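Local atomic coordinates of sensory transduction histidine kinase, putative (Borrelia burgdorferi, PDB entry 5BWJ), a protein that probably acts as a membrane-bound hybrid histidine kinase that passes phosphate from ATP to histidine, this chain being a periplasmic sensor domain with a Venus flytrap fold. Residues Q15-N24 / K160-F169; R87-K95 / K148-C159. All blocks are in the same frame, centred on the assembly; numbering follows the deposited sequence.

Both contacts belong to a periplasmic domain with the Venus flytrap fold, a two-lobed architecture of small-molecule sensors, and their centres lie about 13 Å apart. Along the chain, interaction 2 is nested inside the loop that interaction 1 closes: 15-24 comes first, then 87-95, then 148-159, which continues, after a corner at Gly157, into 160-169. Interaction 2 pairs strand 154-156 with strand 79-94, and interaction 1 sets the following helix, 161-169, against the turn and short strand of 15-24. The two contacts touch through Leu162, packed on Gly157, and through His163, whose ring approaches that of Phe93. Both also reach the second subunit, so they lie close to the dimer interface.

Interaction 1: Q15-N24 / K160-F169; sequences QFFPFYYKNN and KTLHYIANNF. With NO3 (nitrate ion), chain F.
Phe17 and Thr161 bring the backbones nearest, 5.1 Å between their CA atoms, where the loop leading to strand 21-22 passes the first turn of helix 161-169; farther on the chains separate, to 8.3 Å between the CA atoms of Lys22 and Ile165. At the close end Phe17 N donates to Thr161 OG1 over 3.1 Å, and a water donates to both that hydroxyl oxygen and Gln15 O. Thr161 CG2, anti to its own N, rests against Gln15 O and CB.

Tyr164 is the central side chain. With CG lying opposite the backbone N (chi1 162°), its ring extends from the helix into the loop, and OH donates to Lys22 O at 2.7 Å, tilted out of the carbonyl plane. The ring of Tyr21 turns its edge to the Tyr164 face, an edge-to-face pair with planes at 71° and Tyr21 CD2 just 3.3 Å from Tyr164 CZ. Phe17 completes the aromatic cluster: its CD1 sits over the centre of one Tyr21 face and over the rim of a Tyr164 face. Gln15 OE1 accepts from Lys22 N, whose N-H points straight at the oxygen but from above the amide plane, while NE2 packs on Ile165 CD1. Phe169 brings the edge of its ring to Lys22 O and Asn23 O.

A nitrate, probably from the crystallisation liquor, is held beside the helix by Asn167 ND2 and Asn168 ND2, and by Lys160 NZ of the second subunit. Phe17 makes a cation-pi contact with that same lysine. Tyr21 pairs through its backbone with Glu29 of strand 28-29, a magnesium ligand seen in this protein although no ion is bound at it in this chain; Phe16 and Phe19 pack on strand 79-94, and Leu162 and Ile165 on helix 140-148.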
loop_
_atom_site.group_PDB
_atom_site.type_symbol
_atom_site.label_atom_id
_atom_site.label_comp_id
_atom_site.label_asym_id
_atom_site.label_seq_id
_atom_site.Cartn_x
_atom_site.Cartn_y
_atom_site.Cartn_z
ATOM N N GLN B 15 -1.264 -9.995 -9.669
ATOM C CA GLN B 15 -2.031 -8.848 -9.195
ATOM C C GLN B 15 -1.169 -8.003 -8.267
ATOM O O GLN B 15 -0.256 -8.513 -7.614
ATOM C CB GLN B 15 -3.302 -9.303 -8.477
ATOM C CG GLN B 15 -4.219 -10.166 -9.333
ATOM C CD GLN B 15 -5.526 -10.485 -8.637
ATOM O OE1 GLN B 15 -6.290 -9.586 -8.280
ATOM N NE2 GLN B 15 -5.788 -11.771 -8.430
ATOM N N PHE B 16 -1.473 -6.712 -8.212
ATOM C CA PHE B 16 -0.634 -5.743 -7.517
ATOM C C PHE B 16 -1.485 -4.560 -7.070
ATOM O O PHE B 16 -1.518 -3.524 -7.731
ATOM C CB PHE B 16 0.507 -5.288 -8.439
ATOM C CG PHE B 16 1.533 -4.401 -7.781
ATOM C CD1 PHE B 16 2.554 -3.850 -8.537
ATOM C CD2 PHE B 16 1.493 -4.127 -6.422
ATOM C CE1 PHE B 16 3.506 -3.034 -7.956
ATOM C CE2 PHE B 16 2.445 -3.312 -5.837
ATOM C CZ PHE B 16 3.451 -2.766 -6.606
ATOM N N PHE B 17 -2.181 -4.721 -5.949
ATOM C CA PHE B 17 -3.060 -3.674 -5.439
ATOM C C PHE B 17 -2.240 -2.454 -5.032
ATOM O O PHE B 17 -1.207 -2.601 -4.384
ATOM C CB PHE B 17 -3.871 -4.186 -4.244
ATOM C CG PHE B 17 -4.910 -3.213 -3.751
ATOM C CD1 PHE B 17 -6.230 -3.331 -4.156
ATOM C CD2 PHE B 17 -4.571 -2.185 -2.884
ATOM C CE1 PHE B 17 -7.191 -2.442 -3.708
ATOM C CE2 PHE B 17 -5.527 -1.293 -2.433
ATOM C CZ PHE B 17 -6.841 -1.422 -2.845
ATOM N N PRO B 18 -2.695 -1.241 -5.395
ATOM C CA PRO B 18 -3.878 -0.849 -6.171
ATOM C C PRO B 18 -3.579 -0.575 -7.647
ATOM O O PRO B 18 -4.414 0.004 -8.341
ATOM C CB PRO B 18 -4.317 0.436 -5.474
ATOM C CG PRO B 18 -3.013 1.076 -5.099
ATOM C CD PRO B 18 -2.054 -0.059 -4.786
ATOM N N PHE B 19 -2.401 -0.973 -8.114
ATOM C CA PHE B 19 -1.995 -0.694 -9.489
ATOM C C PHE B 19 -2.821 -1.489 -10.496
ATOM O O PHE B 19 -3.262 -0.947 -11.508
ATOM C CB PHE B 19 -0.505 -0.985 -9.668
ATOM C CG PHE B 19 0.378 -0.043 -8.903
ATOM C CD1 PHE B 19 0.833 1.127 -9.489
ATOM C CD2 PHE B 19 0.733 -0.314 -7.593
ATOM C CE1 PHE B 19 1.637 2.001 -8.785
ATOM C CE2 PHE B 19 1.535 0.557 -6.883
ATOM C CZ PHE B 19 1.988 1.717 -7.480
ATOM N N TYR B 20 -3.029 -2.770 -10.221
ATOM C CA TYR B 20 -3.944 -3.573 -11.020
ATOM C C TYR B 20 -4.358 -4.815 -10.245
ATOM O O TYR B 20 -3.526 -5.481 -9.629
ATOM C CB TYR B 20 -3.314 -3.958 -12.365
ATOM C CG TYR B 20 -1.991 -4.676 -12.255
ATOM C CD1 TYR B 20 -1.936 -6.060 -12.169
ATOM C CD2 TYR B 20 -0.794 -3.969 -12.247
ATOM C CE1 TYR B 20 -0.728 -6.720 -12.069
ATOM C CE2 TYR B 20 0.418 -4.620 -12.146
ATOM C CZ TYR B 20 0.446 -5.995 -12.057
ATOM O OH TYR B 20 1.652 -6.645 -11.961
ATOM N N TYR B 21 -5.653 -5.111 -10.269
ATOM C CA TYR B 21 -6.195 -6.250 -9.540
ATOM C C TYR B 21 -7.575 -6.618 -10.068
ATOM O O TYR B 21 -8.255 -5.790 -10.671
ATOM C CB TYR B 21 -6.265 -5.945 -8.043
ATOM C CG TYR B 21 -7.067 -4.708 -7.703
ATOM C CD1 TYR B 21 -6.488 -3.445 -7.750
ATOM C CD2 TYR B 21 -8.401 -4.802 -7.330
ATOM C CE1 TYR B 21 -7.216 -2.313 -7.436
ATOM C CE2 TYR B 21 -9.137 -3.675 -7.015
ATOM C CZ TYR B 21 -8.539 -2.433 -7.070
ATOM O OH TYR B 21 -9.269 -1.309 -6.757
ATOM N N LYS B 22 -7.982 -7.862 -9.835
ATOM C CA LYS B 22 -9.258 -8.359 -10.343
ATOM C C LYS B 22 -10.434 -7.898 -9.491
ATOM O O LYS B 22 -10.357 -7.898 -8.261
ATOM C CB LYS B 22 -9.256 -9.888 -10.402
ATOM C CG LYS B 22 -8.215 -10.492 -11.325
ATOM C CD LYS B 22 -8.358 -12.009 -11.372
ATOM C CE LYS B 22 -7.215 -12.663 -12.126
ATOM N NZ LYS B 22 -7.325 -14.148 -12.120
ATOM N N ASN B 23 -11.519 -7.515 -10.160
ATOM C CA ASN B 23 -12.779 -7.208 -9.490
ATOM C C ASN B 23 -13.766 -8.368 -9.642
ATOM O O ASN B 23 -13.405 -9.431 -10.147
ATOM C CB ASN B 23 -13.378 -5.909 -10.041
ATOM C CG ASN B 23 -13.619 -5.958 -11.542
ATOM O OD1 ASN B 23 -13.669 -7.028 -12.151
ATOM N ND2 ASN B 23 -13.776 -4.785 -12.147
ATOM N N ASN B 24 -15.007 -8.162 -9.210
ATOM C CA ASN B 24 -16.022 -9.212 -9.260
ATOM C C ASN B 24 -16.482 -9.541 -10.678
ATOM O O ASN B 24 -17.051 -10.604 -10.920
ATOM C CB ASN B 24 -17.239 -8.811 -8.423
ATOM C CG ASN B 24 -16.947 -8.793 -6.936
ATOM O OD1 ASN B 24 -15.938 -9.330 -6.479
ATOM N ND2 ASN B 24 -17.842 -8.182 -6.167
ATOM N N LYS B 160 -0.771 -5.993 0.885
ATOM C CA LYS B 160 -2.021 -5.439 0.373
ATOM C C LYS B 160 -2.754 -6.402 -0.561
ATOM O O LYS B 160 -3.971 -6.557 -0.463
ATOM C CB LYS B 160 -1.753 -4.117 -0.355
ATOM C CG LYS B 160 -1.365 -2.975 0.573
ATOM C CD LYS B 160 -1.016 -1.710 -0.194
ATOM C CE LYS B 160 -0.560 -0.605 0.750
ATOM N NZ LYS B 160 -0.067 0.593 0.017
ATOM N N THR B 161 -2.018 -7.053 -1.455
ATOM C CA THR B 161 -2.638 -7.844 -2.519
ATOM C C THR B 161 -3.239 -9.154 -2.014
ATOM O O THR B 161 -4.382 -9.482 -2.339
ATOM C CB THR B 161 -1.629 -8.168 -3.638
ATOM O OG1 THR B 161 -1.072 -6.953 -4.149
ATOM C CG2 THR B 161 -2.310 -8.925 -4.782
ATOM N N LEU B 162 -2.468 -9.910 -1.240
ATOM C CA LEU B 162 -2.951 -11.189 -0.731
ATOM C C LEU B 162 -4.145 -10.969 0.183
ATOM O O LEU B 162 -5.103 -11.746 0.178
ATOM C CB LEU B 162 -1.842 -11.932 0.014
ATOM C CG LEU B 162 -0.619 -12.325 -0.815
ATOM C CD1 LEU B 162 0.339 -13.138 0.035
ATOM C CD2 LEU B 162 -1.015 -13.103 -2.070
ATOM N N HIS B 163 -4.082 -9.894 0.958
ATOM C CA HIS B 163 -5.153 -9.551 1.874
ATOM C C HIS B 163 -6.411 -9.132 1.122
ATOM O O HIS B 163 -7.522 -9.505 1.498
ATOM C CB HIS B 163 -4.711 -8.431 2.810
ATOM C CG HIS B 163 -5.703 -8.128 3.885
ATOM N ND1 HIS B 163 -5.680 -8.754 5.111
ATOM C CD2 HIS B 163 -6.760 -7.284 3.910
ATOM C CE1 HIS B 163 -6.676 -8.301 5.852
ATOM N NE2 HIS B 163 -7.346 -7.409 5.145
ATOM N N TYR B 164 -6.231 -8.350 0.061
ATOM C CA TYR B 164 -7.355 -7.903 -0.749
ATOM C C TYR B 164 -8.116 -9.084 -1.344
ATOM O O TYR B 164 -9.339 -9.162 -1.232
ATOM C CB TYR B 164 -6.886 -6.983 -1.878
ATOM C CG TYR B 164 -7.917 -6.846 -2.978
ATOM C CD1 TYR B 164 -9.004 -5.995 -2.833
ATOM C CD2 TYR B 164 -7.814 -7.582 -4.150
ATOM C CE1 TYR B 164 -9.959 -5.874 -3.829
ATOM C CE2 TYR B 164 -8.763 -7.467 -5.154
ATOM C CZ TYR B 164 -9.832 -6.612 -4.986
ATOM O OH TYR B 164 -10.779 -6.491 -5.980
ATOM N N ILE B 165 -7.384 -9.993 -1.981
ATOM C CA ILE B 165 -7.995 -11.130 -2.665
ATOM C C ILE B 165 -8.790 -11.984 -1.686
ATOM O O ILE B 165 -9.952 -12.297 -1.934
ATOM C CB ILE B 165 -6.936 -12.001 -3.371
ATOM C CG1 ILE B 165 -6.229 -11.190 -4.457
ATOM C CG2 ILE B 165 -7.582 -13.238 -4.003
ATOM C CD1 ILE B 165 -4.981 -11.847 -5.004
ATOM N N ALA B 166 -8.161 -12.354 -0.574
ATOM C CA ALA B 166 -8.824 -13.156 0.450
ATOM C C ALA B 166 -10.080 -12.468 0.970
ATOM O O ALA B 166 -11.122 -13.099 1.141
ATOM C CB ALA B 166 -7.873 -13.434 1.600
ATOM N N ASN B 167 -9.973 -11.165 1.210
ATOM C CA ASN B 167 -11.041 -10.416 1.861
ATOM C C ASN B 167 -12.224 -10.132 0.938
ATOM O O ASN B 167 -13.360 -10.028 1.398
ATOM C CB ASN B 167 -10.486 -9.097 2.406
ATOM C CG ASN B 167 -11.428 -8.429 3.388
ATOM O OD1 ASN B 167 -12.071 -9.091 4.200
ATOM N ND2 ASN B 167 -11.512 -7.105 3.318
ATOM N N ASN B 168 -11.955 -10.014 -0.360
ATOM C CA ASN B 168 -12.981 -9.636 -1.329
ATOM C C ASN B 168 -13.546 -10.804 -2.142
ATOM O O ASN B 168 -14.686 -10.738 -2.605
ATOM C CB ASN B 168 -12.421 -8.581 -2.285
ATOM C CG ASN B 168 -12.296 -7.213 -1.634
ATOM O OD1 ASN B 168 -13.170 -6.356 -1.787
ATOM N ND2 ASN B 168 -11.211 -7.004 -0.897
ATOM N N PHE B 169 -12.756 -11.864 -2.317
ATOM C CA PHE B 169 -13.175 -13.008 -3.133
ATOM C C PHE B 169 -13.555 -14.235 -2.306
ATOM O O PHE B 169 -14.390 -15.035 -2.730
ATOM C CB PHE B 169 -12.069 -13.400 -4.118
ATOM C CG PHE B 169 -11.900 -12.438 -5.258
ATOM C CD1 PHE B 169 -12.857 -12.353 -6.253
ATOM C CD2 PHE B 169 -10.778 -11.631 -5.343
ATOM C CE1 PHE B 169 -12.706 -11.474 -7.308
ATOM C CE2 PHE B 169 -10.619 -10.750 -6.397
ATOM C CZ PHE B 169 -11.586 -10.673 -7.382
HETATM N N NO3 F . -9.550 -5.096 1.219
HETATM O O1 NO3 F . -10.807 -4.987 1.140
HETATM O O2 NO3 F . -8.803 -4.281 0.604
HETATM O O3 NO3 F . -9.038 -6.021 1.914
HETATM O O HOH W 1 1.475 -8.451 -5.246
#

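Interaction 2: R87-K95 / K148-C159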
loop_
_atom_site.group_PDB
_atom_site.type_symbol
_atom_site.label_atom_id
_atom_site.label_comp_id
_atom_site.label_asym_id
_atom_site.label_seq_id
_atom_site.Cartn_x
_atom_site.Cartn_y
_atom_site.Cartn_z
ATOM N N ARG B 87 6.430 0.229 -2.989
ATOM C CA ARG B 87 6.962 -0.592 -1.909
ATOM C C ARG B 87 5.862 -1.428 -1.269
ATOM O O ARG B 87 4.695 -1.036 -1.264
ATOM C CB ARG B 87 7.628 0.284 -0.847
ATOM C CG ARG B 87 9.056 0.689 -1.165
ATOM C CD ARG B 87 9.619 1.583 -0.071
ATOM N NE ARG B 87 11.081 1.567 -0.034
ATOM C CZ ARG B 87 11.867 2.403 -0.707
ATOM N NH1 ARG B 87 13.185 2.300 -0.594
ATOM N NH2 ARG B 87 11.351 3.339 -1.494
ATOM N N SER B 88 6.250 -2.577 -0.727
ATOM C CA SER B 88 5.336 -3.441 0.008
ATOM C C SER B 88 6.003 -3.947 1.282
ATOM O O SER B 88 7.204 -3.758 1.485
ATOM C CB SER B 88 4.892 -4.622 -0.858
ATOM O OG SER B 88 4.221 -4.180 -2.026
ATOM N N ILE B 89 5.210 -4.581 2.138
ATOM C CA ILE B 89 5.718 -5.227 3.338
ATOM C C ILE B 89 5.396 -6.714 3.263
ATOM O O ILE B 89 4.264 -7.096 2.967
ATOM C CB ILE B 89 5.116 -4.615 4.622
ATOM C CG1 ILE B 89 5.450 -3.121 4.694
ATOM C CG2 ILE B 89 5.634 -5.351 5.861
ATOM C CD1 ILE B 89 4.852 -2.391 5.893
ATOM N N SER B 90 6.397 -7.551 3.510
ATOM C CA SER B 90 6.190 -8.992 3.532
ATOM C C SER B 90 5.449 -9.382 4.805
ATOM O O SER B 90 5.853 -9.006 5.903
ATOM C CB SER B 90 7.525 -9.734 3.440
ATOM O OG SER B 90 8.293 -9.548 4.617
ATOM N N ILE B 91 4.367 -10.138 4.651
ATOM C CA ILE B 91 3.547 -10.541 5.788
ATOM C C ILE B 91 3.196 -12.021 5.712
ATOM O O ILE B 91 2.851 -12.545 4.650
ATOM C CB ILE B 91 2.250 -9.693 5.873
ATOM C CG1 ILE B 91 2.582 -8.312 6.450
ATOM C CG2 ILE B 91 1.181 -10.390 6.732
ATOM C CD1 ILE B 91 1.390 -7.390 6.638
ATOM N N LEU B 92 3.310 -12.690 6.855
ATOM C CA LEU B 92 2.855 -14.063 6.994
ATOM C C LEU B 92 1.400 -14.047 7.454
ATOM O O LEU B 92 1.105 -13.640 8.580
ATOM C CB LEU B 92 3.734 -14.828 7.987
ATOM C CG LEU B 92 3.528 -16.343 8.041
ATOM C CD1 LEU B 92 3.996 -17.001 6.750
ATOM C CD2 LEU B 92 4.253 -16.937 9.236
ATOM N N PHE B 93 0.497 -14.467 6.571
ATOM C CA PHE B 93 -0.937 -14.474 6.859
ATOM C C PHE B 93 -1.437 -15.847 7.295
ATOM O O PHE B 93 -0.862 -16.871 6.930
ATOM C CB PHE B 93 -1.734 -14.036 5.629
ATOM C CG PHE B 93 -1.654 -12.569 5.330
ATOM C CD1 PHE B 93 -2.316 -11.648 6.125
ATOM C CD2 PHE B 93 -0.944 -12.112 4.234
ATOM C CE1 PHE B 93 -2.253 -10.300 5.843
ATOM C CE2 PHE B 93 -0.878 -10.765 3.948
ATOM C CZ PHE B 93 -1.535 -9.857 4.753
ATOM N N PHE B 94 -2.523 -15.860 8.063
ATOM C CA PHE B 94 -3.230 -17.098 8.379
ATOM C C PHE B 94 -4.698 -16.792 8.657
ATOM O O PHE B 94 -5.080 -15.632 8.803
ATOM C CB PHE B 94 -2.588 -17.815 9.571
ATOM C CG PHE B 94 -2.614 -17.027 10.850
ATOM C CD1 PHE B 94 -1.608 -16.122 11.142
ATOM C CD2 PHE B 94 -3.636 -17.204 11.769
ATOM C CE1 PHE B 94 -1.627 -15.399 12.321
ATOM C CE2 PHE B 94 -3.660 -16.484 12.948
ATOM C CZ PHE B 94 -2.654 -15.581 13.225
ATOM N N LYS B 95 -5.517 -17.836 8.717
ATOM C CA LYS B 95 -6.960 -17.679 8.861
ATOM C C LYS B 95 -7.397 -17.567 10.319
ATOM O O LYS B 95 -6.678 -17.982 11.228
ATOM C CB LYS B 95 -7.686 -18.858 8.204
ATOM C CG LYS B 95 -7.597 -18.878 6.686
ATOM C CD LYS B 95 -8.000 -20.235 6.117
ATOM C CE LYS B 95 -9.410 -20.638 6.536
ATOM N NZ LYS B 95 -9.823 -21.931 5.925
ATOM N N LYS B 148 -7.288 -20.932 2.023
ATOM C CA LYS B 148 -8.726 -21.079 2.223
ATOM C C LYS B 148 -9.127 -22.548 2.302
ATOM O O LYS B 148 -9.963 -22.929 3.121
ATOM C CB LYS B 148 -9.490 -20.389 1.089
ATOM C CG LYS B 148 -11.009 -20.436 1.222
ATOM C CD LYS B 148 -11.489 -19.653 2.434
ATOM C CE LYS B 148 -13.007 -19.593 2.490
ATOM N NZ LYS B 148 -13.493 -18.770 3.635
ATOM N N ASN B 149 -8.522 -23.368 1.447
ATOM C CA ASN B 149 -8.850 -24.788 1.373
ATOM C C ASN B 149 -7.966 -25.639 2.282
ATOM O O ASN B 149 -7.914 -26.861 2.142
ATOM C CB ASN B 149 -8.735 -25.276 -0.073
ATOM C CG ASN B 149 -9.710 -24.580 -1.002
ATOM O OD1 ASN B 149 -10.805 -24.192 -0.595
ATOM N ND2 ASN B 149 -9.316 -24.420 -2.261
ATOM N N ASP B 150 -7.270 -24.985 3.205
ATOM C CA ASP B 150 -6.476 -25.670 4.224
ATOM C C ASP B 150 -5.395 -26.570 3.622
ATOM O O ASP B 150 -5.017 -27.580 4.216
ATOM C CB ASP B 150 -7.389 -26.493 5.137
ATOM C CG ASP B 150 -8.410 -25.638 5.863
ATOM O OD1 ASP B 150 -8.015 -24.614 6.459
ATOM O OD2 ASP B 150 -9.609 -25.986 5.832
ATOM N N LYS B 151 -4.901 -26.203 2.445
ATOM C CA LYS B 151 -3.770 -26.903 1.845
ATOM C C LYS B 151 -2.478 -26.457 2.527
ATOM O O LYS B 151 -1.524 -27.228 2.640
ATOM C CB LYS B 151 -3.701 -26.639 0.339
ATOM N N VAL B 152 -2.465 -25.204 2.979
ATOM C CA VAL B 152 -1.352 -24.657 3.748
ATOM C C VAL B 152 -1.878 -23.979 5.007
ATOM O O VAL B 152 -3.052 -23.615 5.080
ATOM C CB VAL B 152 -0.531 -23.640 2.927
ATOM C CG1 VAL B 152 0.131 -24.324 1.740
ATOM C CG2 VAL B 152 -1.411 -22.489 2.458
ATOM N N ASP B 153 -1.003 -23.815 5.995
ATOM C CA ASP B 153 -1.366 -23.171 7.253
ATOM C C ASP B 153 -1.114 -21.668 7.189
ATOM O O ASP B 153 -1.858 -20.879 7.774
ATOM C CB ASP B 153 -0.577 -23.784 8.413
ATOM C CG ASP B 153 -0.889 -25.253 8.618
ATOM O OD1 ASP B 153 -2.077 -25.627 8.546
ATOM O OD2 ASP B 153 0.057 -26.036 8.849
ATOM N N TYR B 154 -0.059 -21.285 6.476
ATOM C CA TYR B 154 0.326 -19.883 6.347
ATOM C C TYR B 154 0.679 -19.545 4.903
ATOM O O TYR B 154 1.148 -20.405 4.157
ATOM C CB TYR B 154 1.517 -19.569 7.255
ATOM C CG TYR B 154 1.293 -19.916 8.709
ATOM C CD1 TYR B 154 1.541 -21.197 9.185
ATOM C CD2 TYR B 154 0.838 -18.962 9.607
ATOM C CE1 TYR B 154 1.338 -21.518 10.513
ATOM C CE2 TYR B 154 0.631 -19.273 10.937
ATOM C CZ TYR B 154 0.882 -20.551 11.384
ATOM O OH TYR B 154 0.677 -20.863 12.708
ATOM N N ILE B 155 0.450 -18.293 4.515
ATOM C CA ILE B 155 0.922 -17.792 3.229
ATOM C C ILE B 155 1.792 -16.563 3.466
ATOM O O ILE B 155 1.565 -15.802 4.404
ATOM C CB ILE B 155 -0.241 -17.450 2.272
ATOM C CG1 ILE B 155 -1.163 -16.398 2.895
ATOM C CG2 ILE B 155 -1.007 -18.722 1.915
ATOM C CD1 ILE B 155 -2.299 -15.947 1.992
ATOM N N TYR B 156 2.791 -16.388 2.607
ATOM C CA TYR B 156 3.783 -15.335 2.764
ATOM C C TYR B 156 3.892 -14.516 1.483
ATOM O O TYR B 156 4.148 -15.064 0.413
ATOM C CB TYR B 156 5.134 -15.953 3.127
ATOM C CG TYR B 156 6.178 -14.966 3.588
ATOM C CD1 TYR B 156 5.997 -14.225 4.747
ATOM C CD2 TYR B 156 7.357 -14.791 2.876
ATOM C CE1 TYR B 156 6.954 -13.327 5.178
ATOM C CE2 TYR B 156 8.321 -13.895 3.300
ATOM C CZ TYR B 156 8.114 -13.166 4.451
ATOM O OH TYR B 156 9.068 -12.274 4.877
ATOM N N GLY B 157 3.689 -13.206 1.588
ATOM C CA GLY B 157 3.753 -12.349 0.420
ATOM C C GLY B 157 3.289 -10.923 0.646
ATOM O O GLY B 157 3.372 -10.390 1.755
ATOM N N ASP B 158 2.794 -10.313 -0.427
ATOM C CA ASP B 158 2.426 -8.902 -0.435
ATOM C C ASP B 158 1.315 -8.586 0.564
ATOM O O ASP B 158 0.275 -9.244 0.574
ATOM C CB ASP B 158 1.994 -8.490 -1.843
ATOM C CG ASP B 158 1.734 -7.003 -1.960
ATOM O OD1 ASP B 158 0.581 -6.583 -1.736
ATOM O OD2 ASP B 158 2.685 -6.257 -2.273
ATOM N N CYS B 159 1.538 -7.562 1.384
ATOM C CA CYS B 159 0.614 -7.216 2.464
ATOM C C CYS B 159 -0.755 -6.783 1.953
ATOM O O CYS B 159 -1.781 -7.158 2.523
ATOM C CB CYS B 159 1.199 -6.101 3.340
ATOM S SG CYS B 159 1.549 -4.544 2.474
#
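Ile91 and Phe93 of strand 79-94 form the antiparallel hydrogen-bonded pairs with Gly157 and Ile155, and this ladder is the tight part of the contact; the strand axes approach to 4.6 Å at 161°. Phe93 N donates to Ile155 O at 2.8 Å, and the return bond from Ile155 N to Phe93 O is 3.1 Å. Beside the ladder Phe93 CB packs on Ile155 CG1, while the ring edge approaches Cys159 O and one face lies under Ile91 CG2. Ile91 CD1 meets Cys159 CB at 3.5 Å. Leu92 and Tyr156 lie on the other face, where Leu92 CD1 rests on the CB atoms of Tyr154 and Tyr156. Ser88 OG, which also bonds to Asn187, donates to Asp158 OD2 at 2.6 Å, and Asp158 OD1 accepts from Thr161 N at the start of the next helix.

Toward solvent the contact thins out. Phe94 and Tyr154 lie side by side, their rings oblique, and the Lys95 chain bends at chi3 (57°) to bring NZ within 3.0 Å of Lys148 O and into a salt bridge, its hydrogen bond weak, with OD1 of the exposed Asp150, the C-prime residue of a Schellman motif ending helix 140-148. Around this strand pair, helix 121-128 packs on Tyr156, helix 140-148 on Ile155, and strand 175-176 on Ile91 and Phe93, while strand 114-117 flanks 154-156 in parallel.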